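Local coordinates for cell wall surface anchor family protein (Streptococcus agalactiae serogroup V, PDB 3PF2), which probably builds the shaft of the type 1 pilus on the bacterial surface as its major, cell-wall-anchored subunit, represented here by a C-terminal fragment, at residues W31-T36 with F47-K52; G63-G68 with L91-K96; K14-D19 with A129-I134; D55-K60 with K148-T153. All blocks are in the same frame, centred on the assembly; numbering follows the deposited sequence.

Interaction 1: W31-T36 with F47-K52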
loop_
_atom_site.group_PDB
_atom_site.type_symbol
_atom_site.label_atom_id
_atom_site.label_comp_id
_atom_site.label_asym_id
_atom_site.label_seq_id
_atom_site.Cartn_x
_atom_site.Cartn_y
_atom_site.Cartn_z
ATOM N N TRP A 31 1.245 7.302 -2.244
ATOM C CA TRP A 31 0.142 7.571 -3.170
ATOM C C TRP A 31 0.417 8.956 -3.751
ATOM O O TRP A 31 1.119 9.764 -3.124
ATOM C CB TRP A 31 -1.189 7.602 -2.431
ATOM C CG TRP A 31 -1.588 6.341 -1.730
ATOM C CD1 TRP A 31 -1.443 6.074 -0.400
ATOM C CD2 TRP A 31 -2.238 5.195 -2.302
ATOM N NE1 TRP A 31 -1.944 4.832 -0.105
ATOM C CE2 TRP A 31 -2.442 4.270 -1.256
ATOM C CE3 TRP A 31 -2.674 4.864 -3.605
ATOM C CZ2 TRP A 31 -3.061 3.030 -1.452
ATOM C CZ3 TRP A 31 -3.284 3.610 -3.805
ATOM C CH2 TRP A 31 -3.480 2.721 -2.728
ATOM N N PHE A 32 -0.126 9.241 -4.933
ATOM C CA PHE A 32 0.008 10.587 -5.521
ATOM C C PHE A 32 -1.370 11.144 -5.848
ATOM O O PHE A 32 -2.060 10.601 -6.708
ATOM C CB PHE A 32 0.877 10.554 -6.779
ATOM C CG PHE A 32 2.294 10.142 -6.503
ATOM C CD1 PHE A 32 3.285 11.088 -6.322
ATOM C CD2 PHE A 32 2.618 8.792 -6.388
ATOM C CE1 PHE A 32 4.619 10.687 -6.032
ATOM C CE2 PHE A 32 3.923 8.381 -6.092
ATOM C CZ PHE A 32 4.930 9.332 -5.928
ATOM N N LEU A 33 -1.776 12.191 -5.126
ATOM C CA LEU A 33 -3.043 12.864 -5.411
ATOM C C LEU A 33 -2.742 13.921 -6.452
ATOM O O LEU A 33 -1.837 14.748 -6.267
ATOM C CB LEU A 33 -3.601 13.523 -4.148
ATOM C CG LEU A 33 -4.255 12.705 -3.016
ATOM C CD1 LEU A 33 -3.708 11.294 -2.839
ATOM C CD2 LEU A 33 -4.331 13.465 -1.680
ATOM N N LYS A 34 -3.486 13.909 -7.549
ATOM C CA LYS A 34 -3.125 14.719 -8.698
ATOM C C LYS A 34 -4.308 15.554 -9.135
ATOM O O LYS A 34 -5.405 15.041 -9.217
ATOM C CB LYS A 34 -2.696 13.834 -9.876
ATOM C CG LYS A 34 -1.562 12.851 -9.542
ATOM C CD LYS A 34 -1.650 11.581 -10.423
ATOM C CE LYS A 34 -1.404 11.879 -11.922
ATOM N NZ LYS A 34 -1.509 10.647 -12.766
ATOM N N SER A 35 -4.073 16.826 -9.451
ATOM C CA SER A 35 -5.133 17.673 -10.004
ATOM C C SER A 35 -4.568 18.567 -11.074
ATOM O O SER A 35 -3.468 19.082 -10.935
ATOM C CB SER A 35 -5.723 18.578 -8.920
ATOM O OG SER A 35 -6.791 19.353 -9.453
ATOM N N THR A 36 -5.329 18.784 -12.133
ATOM C CA THR A 36 -5.007 19.884 -13.032
ATOM C C THR A 36 -5.269 21.218 -12.317
ATOM O O THR A 36 -6.064 21.294 -11.380
ATOM C CB THR A 36 -5.789 19.822 -14.367
ATOM O OG1 THR A 36 -7.194 19.942 -14.108
ATOM C CG2 THR A 36 -5.536 18.511 -15.081
ATOM N N PHE A 47 -10.337 25.303 -2.344
ATOM C CA PHE A 47 -9.626 24.234 -3.040
ATOM C C PHE A 47 -9.203 23.279 -1.932
ATOM O O PHE A 47 -8.133 23.418 -1.339
ATOM C CB PHE A 47 -8.428 24.798 -3.811
ATOM C CG PHE A 47 -7.882 23.866 -4.860
ATOM C CD1 PHE A 47 -8.194 24.055 -6.202
ATOM C CD2 PHE A 47 -7.032 22.821 -4.505
ATOM C CE1 PHE A 47 -7.692 23.204 -7.184
ATOM C CE2 PHE A 47 -6.522 21.964 -5.476
ATOM C CZ PHE A 47 -6.851 22.159 -6.818
ATOM N N GLU A 48 -10.079 22.328 -1.644
ATOM C CA GLU A 48 -9.926 21.443 -0.497
ATOM C C GLU A 48 -9.991 19.995 -0.946
ATOM O O GLU A 48 -10.937 19.590 -1.638
ATOM C CB GLU A 48 -11.035 21.695 0.528
ATOM C CG GLU A 48 -10.960 23.032 1.250
ATOM C CD GLU A 48 -12.136 23.271 2.179
ATOM O OE1 GLU A 48 -12.988 22.366 2.315
ATOM O OE2 GLU A 48 -12.212 24.367 2.782
ATOM N N ILE A 49 -8.992 19.221 -0.535
ATOM C CA ILE A 49 -8.914 17.810 -0.897
ATOM C C ILE A 49 -9.194 16.947 0.321
ATOM O O ILE A 49 -8.636 17.180 1.384
ATOM C CB ILE A 49 -7.551 17.501 -1.548
ATOM C CG1 ILE A 49 -7.558 18.032 -2.992
ATOM C CG2 ILE A 49 -7.249 15.980 -1.509
ATOM C CD1 ILE A 49 -6.240 18.001 -3.710
ATOM N N THR A 50 -10.078 15.965 0.165
ATOM C CA THR A 50 -10.398 15.030 1.248
ATOM C C THR A 50 -10.175 13.587 0.771
ATOM O O THR A 50 -10.697 13.186 -0.267
ATOM C CB THR A 50 -11.854 15.181 1.711
ATOM O OG1 THR A 50 -12.062 16.527 2.179
ATOM C CG2 THR A 50 -12.172 14.198 2.826
ATOM N N ASP A 51 -9.402 12.829 1.540
ATOM C CA ASP A 51 -9.073 11.444 1.205
ATOM C C ASP A 51 -9.372 10.570 2.414
ATOM O O ASP A 51 -8.674 10.651 3.440
ATOM C CB ASP A 51 -7.594 11.367 0.810
ATOM C CG ASP A 51 -7.191 10.012 0.248
ATOM O OD1 ASP A 51 -7.757 8.985 0.669
ATOM O OD2 ASP A 51 -6.276 10.005 -0.604
ATOM N N LYS A 52 -10.427 9.756 2.307
ATOM C CA LYS A 52 -10.782 8.812 3.354
ATOM C C LYS A 52 -10.030 7.510 3.071
ATOM O O LYS A 52 -10.349 6.793 2.121
ATOM C CB LYS A 52 -12.298 8.586 3.414
ATOM C CG LYS A 52 -12.721 7.646 4.546
ATOM C CD LYS A 52 -14.235 7.578 4.713
ATOM C CE LYS A 52 -14.663 6.294 5.422
ATOM N NZ LYS A 52 -13.905 5.998 6.668
#
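S35 OG donates a 2.8 Å hydrogen bond to O of T36 while lying 3.8 Å from CZ of F47, at the edge of the phenyl ring and near its plane. The contact spans the interior of the Ig-like beta sandwich: strand 31-35 belongs to one sheet and strand 47-52 to the other. Their axes approach to 10.1 Å with their directions 147° apart, so side chains rather than backbone bonds join them. Serine suits its place because the bond to the carbonyl of the next residue satisfies the small hydroxyl, which can then face an aromatic edge. F47 reaches it with CG swung anti to the backbone N (chi1 -163°), and its ring also makes an edge-to-face pair with F95. Farther along, L33 and I49 slide past each other in opposite directions, CD2 of L33 lying 3.9 Å from CG2 of I49. These branched aliphatic chains are apt fillers between sheets. D51 brings a charged group into this interior, a buried carboxylate whose OD2 is hydrogen-bonded to NZ of K11. That same oxygen rests on the branched end of L33, 3.6 Å from CD1 and 4.1 Å from CD2 of the leucine.

Interaction 2: G63-G68 with L91-K96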
loop_
_atom_site.group_PDB
_atom_site.type_symbol
_atom_site.label_atom_id
_atom_site.label_comp_id
_atom_site.label_asym_id
_atom_site.label_seq_id
_atom_site.Cartn_x
_atom_site.Cartn_y
_atom_site.Cartn_z
ATOM N N GLY A 63 4.076 14.492 1.740
ATOM C CA GLY A 63 5.402 14.838 1.251
ATOM C C GLY A 63 5.478 16.234 0.666
ATOM O O GLY A 63 4.756 17.138 1.091
ATOM N N LYS A 64 6.345 16.404 -0.326
ATOM C CA LYS A 64 6.575 17.719 -0.897
ATOM C C LYS A 64 5.555 17.991 -2.009
ATOM O O LYS A 64 5.566 17.322 -3.038
ATOM C CB LYS A 64 8.007 17.809 -1.421
ATOM C CG LYS A 64 8.548 19.222 -1.477
ATOM C CD LYS A 64 10.068 19.271 -1.683
ATOM C CE LYS A 64 10.454 18.882 -3.101
ATOM N NZ LYS A 64 11.911 19.098 -3.358
ATOM N N ILE A 65 4.693 18.985 -1.794
ATOM C CA ILE A 65 3.651 19.341 -2.772
ATOM C C ILE A 65 4.228 20.222 -3.877
ATOM O O ILE A 65 4.867 21.241 -3.586
ATOM C CB ILE A 65 2.419 19.985 -2.085
ATOM C CG1 ILE A 65 1.817 19.002 -1.079
ATOM C CG2 ILE A 65 1.373 20.448 -3.117
ATOM C CD1 ILE A 65 0.529 19.458 -0.425
ATOM N N LYS A 66 4.005 19.820 -5.135
ATOM C CA LYS A 66 4.624 20.441 -6.307
ATOM C C LYS A 66 3.605 20.865 -7.342
ATOM O O LYS A 66 2.610 20.180 -7.550
ATOM C CB LYS A 66 5.589 19.469 -7.016
ATOM C CG LYS A 66 6.639 18.814 -6.144
ATOM C CD LYS A 66 7.691 19.811 -5.671
ATOM C CE LYS A 66 8.429 20.478 -6.829
ATOM N NZ LYS A 66 9.378 19.584 -7.541
ATOM N N ILE A 67 3.869 22.004 -7.977
ATOM C CA ILE A 67 3.270 22.339 -9.266
ATOM C C ILE A 67 4.409 22.580 -10.240
ATOM O O ILE A 67 5.210 23.511 -10.059
ATOM C CB ILE A 67 2.336 23.571 -9.203
ATOM C CG1 ILE A 67 1.189 23.329 -8.220
ATOM C CG2 ILE A 67 1.791 23.865 -10.589
ATOM C CD1 ILE A 67 0.383 24.579 -7.871
ATOM N N GLY A 68 4.499 21.732 -11.265
ATOM C CA GLY A 68 5.649 21.745 -12.174
ATOM C C GLY A 68 6.882 21.615 -11.304
ATOM O O GLY A 68 6.906 20.792 -10.394
ATOM N N LEU A 91 -7.846 12.167 5.656
ATOM C CA LEU A 91 -6.933 13.269 5.399
ATOM C C LEU A 91 -7.666 14.421 4.707
ATOM O O LEU A 91 -8.418 14.209 3.749
ATOM C CB LEU A 91 -5.780 12.786 4.519
ATOM C CG LEU A 91 -4.774 13.803 3.960
ATOM C CD1 LEU A 91 -3.975 14.483 5.098
ATOM C CD2 LEU A 91 -3.826 13.126 2.964
ATOM N N LYS A 92 -7.450 15.641 5.191
ATOM C CA LYS A 92 -7.946 16.815 4.483
ATOM C C LYS A 92 -6.807 17.786 4.273
ATOM O O LYS A 92 -6.084 18.093 5.221
ATOM C CB LYS A 92 -9.066 17.481 5.272
ATOM C CG LYS A 92 -9.785 18.581 4.499
ATOM C CD LYS A 92 -10.646 19.410 5.444
ATOM C CE LYS A 92 -11.890 18.675 5.898
ATOM N NZ LYS A 92 -12.566 19.487 6.964
ATOM N N ILE A 93 -6.623 18.233 3.032
ATOM C CA ILE A 93 -5.608 19.227 2.689
ATOM C C ILE A 93 -6.304 20.466 2.134
ATOM O O ILE A 93 -6.969 20.414 1.101
ATOM C CB ILE A 93 -4.562 18.693 1.685
ATOM C CG1 ILE A 93 -3.824 17.487 2.285
ATOM C CG2 ILE A 93 -3.584 19.809 1.255
ATOM C CD1 ILE A 93 -3.005 16.735 1.285
ATOM N N THR A 94 -6.143 21.580 2.840
ATOM C CA THR A 94 -6.851 22.809 2.509
ATOM C C THR A 94 -5.871 23.838 1.981
ATOM O O THR A 94 -4.949 24.261 2.688
ATOM C CB THR A 94 -7.592 23.364 3.752
ATOM O OG1 THR A 94 -8.431 22.348 4.305
ATOM C CG2 THR A 94 -8.427 24.594 3.396
ATOM N N PHE A 95 -6.053 24.214 0.721
ATOM C CA PHE A 95 -5.246 25.250 0.115
ATOM C C PHE A 95 -5.863 26.586 0.490
ATOM O O PHE A 95 -7.085 26.741 0.454
ATOM C CB PHE A 95 -5.090 25.017 -1.395
ATOM C CG PHE A 95 -4.250 23.804 -1.714
ATOM C CD1 PHE A 95 -4.798 22.517 -1.637
ATOM C CD2 PHE A 95 -2.904 23.942 -2.059
ATOM C CE1 PHE A 95 -4.020 21.380 -1.904
ATOM C CE2 PHE A 95 -2.110 22.807 -2.330
ATOM C CZ PHE A 95 -2.675 21.525 -2.247
ATOM N N LYS A 96 -5.017 27.518 0.926
ATOM C CA LYS A 96 -5.493 28.747 1.569
ATOM C C LYS A 96 -6.069 29.704 0.539
ATOM O O LYS A 96 -5.351 30.140 -0.354
ATOM C CB LYS A 96 -4.344 29.437 2.313
ATOM C CG LYS A 96 -3.741 28.642 3.452
ATOM C CD LYS A 96 -2.952 29.557 4.385
ATOM C CE LYS A 96 -2.492 28.797 5.617
ATOM N NZ LYS A 96 -2.164 29.706 6.749
#
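I65 and F95 meet because both side chains leave the backbone with CG or CG1 anti to the carbonyl carbon, at chi1 -60° in the isoleucine and -68° in the phenylalanine. The isoleucine then continues fully extended (chi2 -175°), which carries its CD1 inward to within 4.2 Å of CZ of F95. The methyl approaches the ring obliquely, at the end farthest from the phenylalanine backbone. The same CD1 also lies 4.5 Å from CG2 of I93, the short branch of that residue, so one methyl bridges two residues, I93 and F95, that share one face of strand 91-95. All three are buried and wholly apolar, as suits a place where the nearest backbones, at I65 and I93, stand 10.8 Å apart between their CA atoms. An extended isoleucine and a long flat phenylalanine can bridge such a gap. L132 touches both I65 and F95, and I134 touches I93, so strand 132-140 supplies further side chains to the same core. L72 packs against F95 as well. Two sheets faced with alternating apolar residues, meeting without hydrogen bonds between them, are the hallmark of the Ig-like beta sandwich.

Interaction 3: K14-D19 with A129-I134. With CA (calcium ion), chain B.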
loop_
_atom_site.group_PDB
_atom_site.type_symbol
_atom_site.label_atom_id
_atom_site.label_comp_id
_atom_site.label_asym_id
_atom_site.label_seq_id
_atom_site.Cartn_x
_atom_site.Cartn_y
_atom_site.Cartn_z
ATOM N N LYS A 14 2.839 4.452 -5.998
ATOM C CA LYS A 14 4.257 4.061 -6.178
ATOM C C LYS A 14 5.074 5.139 -6.875
ATOM O O LYS A 14 6.100 5.584 -6.345
ATOM C CB LYS A 14 4.421 2.663 -6.835
ATOM C CG LYS A 14 5.872 2.090 -6.817
ATOM C CD LYS A 14 5.860 0.587 -7.145
ATOM C CE LYS A 14 7.250 0.005 -7.079
ATOM N NZ LYS A 14 7.213 -1.486 -7.317
ATOM N N LYS A 15 4.634 5.542 -8.065
ATOM C CA LYS A 15 5.237 6.647 -8.784
ATOM C C LYS A 15 4.197 7.223 -9.730
ATOM O O LYS A 15 3.163 6.594 -10.005
ATOM C CB LYS A 15 6.445 6.164 -9.597
ATOM C CG LYS A 15 6.069 5.192 -10.728
ATOM C CD LYS A 15 7.283 4.435 -11.256
ATOM C CE LYS A 15 6.931 3.669 -12.520
ATOM N NZ LYS A 15 8.048 2.700 -12.852
ATOM N N LEU A 16 4.492 8.400 -10.278
ATOM C CA LEU A 16 3.600 8.988 -11.275
ATOM C C LEU A 16 3.455 8.086 -12.478
ATOM O O LEU A 16 4.459 7.631 -13.064
ATOM C CB LEU A 16 4.093 10.376 -11.714
ATOM C CG LEU A 16 3.963 11.456 -10.636
ATOM C CD1 LEU A 16 4.647 12.735 -11.122
ATOM C CD2 LEU A 16 2.483 11.726 -10.340
ATOM N N GLY A 17 2.201 7.810 -12.827
ATOM C CA GLY A 17 1.876 7.023 -14.006
ATOM C C GLY A 17 1.564 5.569 -13.698
ATOM O O GLY A 17 1.171 4.821 -14.605
ATOM N N GLN A 18 1.706 5.169 -12.435
ATOM C CA GLN A 18 1.460 3.772 -12.045
ATOM C C GLN A 18 0.182 3.679 -11.210
ATOM O O GLN A 18 -0.044 4.525 -10.342
ATOM C CB GLN A 18 2.665 3.198 -11.287
ATOM C CG GLN A 18 2.492 1.696 -10.889
ATOM C CD GLN A 18 3.803 0.949 -10.573
ATOM O OE1 GLN A 18 3.769 -0.225 -10.180
ATOM N NE2 GLN A 18 4.928 1.605 -10.728
ATOM N N ASP A 19 -0.637 2.649 -11.463
ATOM C CA ASP A 19 -1.922 2.507 -10.783
ATOM C C ASP A 19 -2.077 1.237 -9.945
ATOM O O ASP A 19 -3.100 1.056 -9.280
ATOM C CB ASP A 19 -3.071 2.596 -11.800
ATOM C CG ASP A 19 -3.187 3.980 -12.437
ATOM O OD1 ASP A 19 -3.261 4.957 -11.671
ATOM O OD2 ASP A 19 -3.188 4.092 -13.696
ATOM N N ALA A 129 4.769 20.799 -18.548
ATOM C CA ALA A 129 3.614 19.898 -18.400
ATOM C C ALA A 129 3.259 19.794 -16.916
ATOM O O ALA A 129 3.498 18.767 -16.263
ATOM C CB ALA A 129 3.908 18.528 -19.012
ATOM N N ALA A 130 2.678 20.873 -16.383
ATOM C CA ALA A 130 2.550 21.050 -14.933
ATOM C C ALA A 130 1.166 20.739 -14.403
ATOM O O ALA A 130 0.155 21.037 -15.054
ATOM C CB ALA A 130 2.925 22.480 -14.528
ATOM N N PHE A 131 1.133 20.170 -13.201
ATOM C CA PHE A 131 -0.111 19.897 -12.485
ATOM C C PHE A 131 0.179 19.861 -10.985
ATOM O O PHE A 131 1.348 19.900 -10.576
ATOM C CB PHE A 131 -0.741 18.580 -12.982
ATOM C CG PHE A 131 0.086 17.363 -12.688
ATOM C CD1 PHE A 131 -0.136 16.629 -11.516
ATOM C CD2 PHE A 131 1.082 16.939 -13.581
ATOM C CE1 PHE A 131 0.646 15.495 -11.219
ATOM C CE2 PHE A 131 1.855 15.803 -13.284
ATOM C CZ PHE A 131 1.617 15.088 -12.102
ATOM N N LEU A 132 -0.873 19.818 -10.166
ATOM C CA LEU A 132 -0.721 19.747 -8.714
ATOM C C LEU A 132 -0.503 18.299 -8.295
ATOM O O LEU A 132 -1.322 17.423 -8.578
ATOM C CB LEU A 132 -1.931 20.333 -7.981
ATOM C CG LEU A 132 -1.907 20.249 -6.446
ATOM C CD1 LEU A 132 -0.841 21.184 -5.881
ATOM C CD2 LEU A 132 -3.269 20.568 -5.819
ATOM N N GLU A 133 0.620 18.070 -7.619
ATOM C CA GLU A 133 1.036 16.736 -7.204
ATOM C C GLU A 133 1.208 16.701 -5.696
ATOM O O GLU A 133 1.974 17.483 -5.135
ATOM C CB GLU A 133 2.333 16.355 -7.917
ATOM C CG GLU A 133 3.008 15.086 -7.407
ATOM C CD GLU A 133 4.401 14.895 -7.993
ATOM O OE1 GLU A 133 4.832 15.665 -8.887
ATOM O OE2 GLU A 133 5.074 13.931 -7.564
ATOM N N ILE A 134 0.478 15.797 -5.050
ATOM C CA ILE A 134 0.525 15.639 -3.596
ATOM C C ILE A 134 0.923 14.210 -3.242
ATOM O O ILE A 134 0.095 13.296 -3.313
ATOM C CB ILE A 134 -0.834 15.964 -2.909
ATOM C CG1 ILE A 134 -1.359 17.341 -3.333
ATOM C CG2 ILE A 134 -0.714 15.838 -1.374
ATOM C CD1 ILE A 134 -2.734 17.637 -2.789
HETATM CA CA CA B . -4.074 7.116 -11.799
HETATM O O HOH W 1 -3.724 6.722 -14.128
HETATM O O HOH W 2 -6.009 5.755 -11.748
#
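F131 is the first residue of 129-134 to reach the 14-19 loop, its ring end meeting the methyls of L16. CD2 of the leucine lies 3.9 Å from CZ of F131, at the ring edge and in its plane. The phenylalanine takes the crowded position between its backbone N and carbonyl carbon (chi1 65°), and this turns the ring toward the loop. L132 then turns to the other side, into the core with I65 and F95. E133 returns to the loop side. Its extended chain crosses L16 so that OE1 lies 3.7 Å and OE2 3.8 Å from CD1 of the leucine. The side chain of E133 also touches F32, and its OE1 accepts a hydrogen bond from ND2 of N125, so the carboxylate has a polar partner although it borders an apolar side chain. I134 again faces the core, against I93 and F95. Opposite, L16 sits in a type II turn closed by Q18 N to K15 O at 3.2 Å, and G17 supplies the positive phi (99°) that its third position favours. The N of G17 bonds to OD2 of D12. Beyond the turn, D19 binds the calcium ion through OD1 at 2.3 Å, while its OD2 accepts a 2.7 Å hydrogen bond from water 1, itself a calcium ligand. Water 2 binds too, and D10, D12 and the carbonyl of K11 share in completing a seven-coordinate, aspartate-rich calcium site shared by strand 9-13 and the loop that follows it.

Interaction 4: D55-K60 with K148-T153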
loop_
_atom_site.group_PDB
_atom_site.type_symbol
_atom_site.label_atom_id
_atom_site.label_comp_id
_atom_site.label_asym_id
_atom_site.label_seq_id
_atom_site.Cartn_x
_atom_site.Cartn_y
_atom_site.Cartn_z
ATOM N N ASP A 55 -9.632 1.098 5.667
ATOM C CA ASP A 55 -9.219 0.516 6.945
ATOM C C ASP A 55 -7.818 -0.087 6.896
ATOM O O ASP A 55 -7.051 0.033 7.852
ATOM C CB ASP A 55 -10.206 -0.585 7.362
ATOM C CG ASP A 55 -11.585 -0.041 7.708
ATOM O OD1 ASP A 55 -11.752 1.194 7.744
ATOM O OD2 ASP A 55 -12.508 -0.857 7.933
ATOM N N GLY A 56 -7.521 -0.757 5.784
ATOM C CA GLY A 56 -6.280 -1.511 5.614
ATOM C C GLY A 56 -5.081 -0.661 5.239
ATOM O O GLY A 56 -4.004 -1.194 4.958
ATOM N N LEU A 57 -5.258 0.657 5.225
ATOM C CA LEU A 57 -4.150 1.581 4.975
ATOM C C LEU A 57 -3.861 2.426 6.209
ATOM O O LEU A 57 -4.784 2.887 6.869
ATOM C CB LEU A 57 -4.472 2.492 3.792
ATOM C CG LEU A 57 -4.746 1.817 2.441
ATOM C CD1 LEU A 57 -5.174 2.839 1.422
ATOM C CD2 LEU A 57 -3.517 1.061 1.924
ATOM N N THR A 58 -2.579 2.614 6.518
ATOM C CA THR A 58 -2.158 3.554 7.563
ATOM C C THR A 58 -1.431 4.732 6.921
ATOM O O THR A 58 -0.408 4.562 6.260
ATOM C CB THR A 58 -1.274 2.867 8.648
ATOM O OG1 THR A 58 -2.047 1.867 9.326
ATOM C CG2 THR A 58 -0.755 3.900 9.688
ATOM N N TYR A 59 -1.986 5.929 7.113
ATOM C CA TYR A 59 -1.363 7.188 6.725
ATOM C C TYR A 59 -0.094 7.460 7.543
ATOM O O TYR A 59 -0.068 7.239 8.768
ATOM C CB TYR A 59 -2.370 8.333 6.930
ATOM C CG TYR A 59 -1.773 9.731 6.929
ATOM C CD1 TYR A 59 -1.687 10.476 5.752
ATOM C CD2 TYR A 59 -1.318 10.313 8.115
ATOM C CE1 TYR A 59 -1.148 11.764 5.752
ATOM C CE2 TYR A 59 -0.771 11.583 8.130
ATOM C CZ TYR A 59 -0.703 12.306 6.952
ATOM O OH TYR A 59 -0.171 13.574 6.948
ATOM N N LYS A 60 0.950 7.931 6.866
ATOM C CA LYS A 60 2.221 8.254 7.530
ATOM C C LYS A 60 2.509 9.744 7.533
ATOM O O LYS A 60 2.790 10.314 8.582
ATOM C CB LYS A 60 3.408 7.504 6.916
ATOM C CG LYS A 60 3.426 6.014 7.195
ATOM C CD LYS A 60 3.510 5.720 8.697
ATOM C CE LYS A 60 3.131 4.273 8.984
ATOM N NZ LYS A 60 3.342 3.936 10.427
ATOM N N LYS A 148 -6.333 -9.120 -1.775
ATOM C CA LYS A 148 -7.420 -8.213 -2.188
ATOM C C LYS A 148 -6.904 -6.832 -2.581
ATOM O O LYS A 148 -6.015 -6.291 -1.925
ATOM C CB LYS A 148 -8.466 -8.098 -1.073
ATOM C CG LYS A 148 -9.767 -7.434 -1.506
ATOM C CD LYS A 148 -10.723 -7.341 -0.324
ATOM C CE LYS A 148 -12.080 -6.787 -0.745
ATOM N NZ LYS A 148 -12.848 -7.790 -1.514
ATOM N N ALA A 149 -7.462 -6.257 -3.651
ATOM C CA ALA A 149 -7.122 -4.878 -4.018
ATOM C C ALA A 149 -7.587 -3.898 -2.933
ATOM O O ALA A 149 -8.740 -3.936 -2.472
ATOM C CB ALA A 149 -7.726 -4.520 -5.353
ATOM N N ILE A 150 -6.671 -3.035 -2.504
ATOM C CA ILE A 150 -7.014 -2.002 -1.534
ATOM C C ILE A 150 -6.917 -0.693 -2.298
ATOM O O ILE A 150 -5.827 -0.269 -2.682
ATOM C CB ILE A 150 -6.055 -1.970 -0.317
ATOM C CG1 ILE A 150 -5.928 -3.346 0.326
ATOM C CG2 ILE A 150 -6.543 -0.940 0.702
ATOM C CD1 ILE A 150 -4.757 -3.445 1.282
ATOM N N GLU A 151 -8.077 -0.093 -2.557
ATOM C CA GLU A 151 -8.162 1.079 -3.403
ATOM C C GLU A 151 -8.026 2.361 -2.603
ATOM O O GLU A 151 -8.250 2.388 -1.394
ATOM C CB GLU A 151 -9.519 1.118 -4.130
ATOM C CG GLU A 151 -9.817 -0.112 -4.971
ATOM C CD GLU A 151 -11.147 0.023 -5.702
ATOM O OE1 GLU A 151 -12.206 -0.179 -5.052
ATOM O OE2 GLU A 151 -11.121 0.324 -6.912
ATOM N N ASN A 152 -7.671 3.422 -3.311
ATOM C CA ASN A 152 -7.730 4.772 -2.774
ATOM C C ASN A 152 -8.217 5.757 -3.816
ATOM O O ASN A 152 -8.011 5.584 -5.018
ATOM C CB ASN A 152 -6.352 5.211 -2.260
ATOM C CG ASN A 152 -6.406 6.538 -1.542
ATOM O OD1 ASN A 152 -7.046 6.624 -0.513
ATOM N N THR A 153 -8.842 6.812 -3.321
ATOM C CA THR A 153 -9.253 7.912 -4.148
ATOM C C THR A 153 -9.383 9.113 -3.220
ATOM O O THR A 153 -9.098 9.011 -2.021
ATOM C CB THR A 153 -10.572 7.601 -4.896
ATOM O OG1 THR A 153 -10.829 8.645 -5.825
ATOM C CG2 THR A 153 -11.737 7.449 -3.939
#
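L57 and I150 form the heart of this contact, their side chains sliding past each other in opposite directions. CG2 of I150 settles against the fork of the leucine, 3.7 Å from its CG, 3.8 Å from CD2 and 4.1 Å from CD1. That branch of the isoleucine stands anti to its own backbone N, while CG1 occupies the place beside the N (chi1 -53°) and sends CD1 toward G56, 4.4 Å from the glycine O. At G56 the segments come closest, its CA 7.2 Å from that of I150. Around this pair, V179 touches both L57 and I150, W31 packs on L57, and I140 and A144 touch I150. N141 steadies the start of strand 57-60, since its ND2 is hydrogen-bonded to both D55 O and T58 OG1, and N89 ND2 bonds to L57 O. Two residues past I150, N152 is buried against W31 and F53, and its CG is joined covalently to NZ of K11. The packing thus borders an intramolecular Lys-Asn isopeptide bond, the self-made cross-link characteristic of the Ig-like domains of Gram-positive pilins.

From the N terminus, 14-19 opens the long loop that interaction 3 will close at 129-134. Within it, interaction 1 closes a short excursion between 31-36 and 47-52, and interaction 2 a later one between 63-68 and 91-96. Interaction 4 starts at 55-60, after interaction 1 has closed, and ends at 148-153; it encloses interaction 2 and crosses interaction 3. Interactions 1 and 2 hold the two main sheets face to face, joined through neighbouring strands 46-52 and 90-95. Interaction 3 ties the loop that carries one calcium ligand to strand 132-140, which pairs with both 29-35 and 57-67. Interaction 4 sets the start of strand 57-67 against strand 150-151, which pairs with the long strand 178-190.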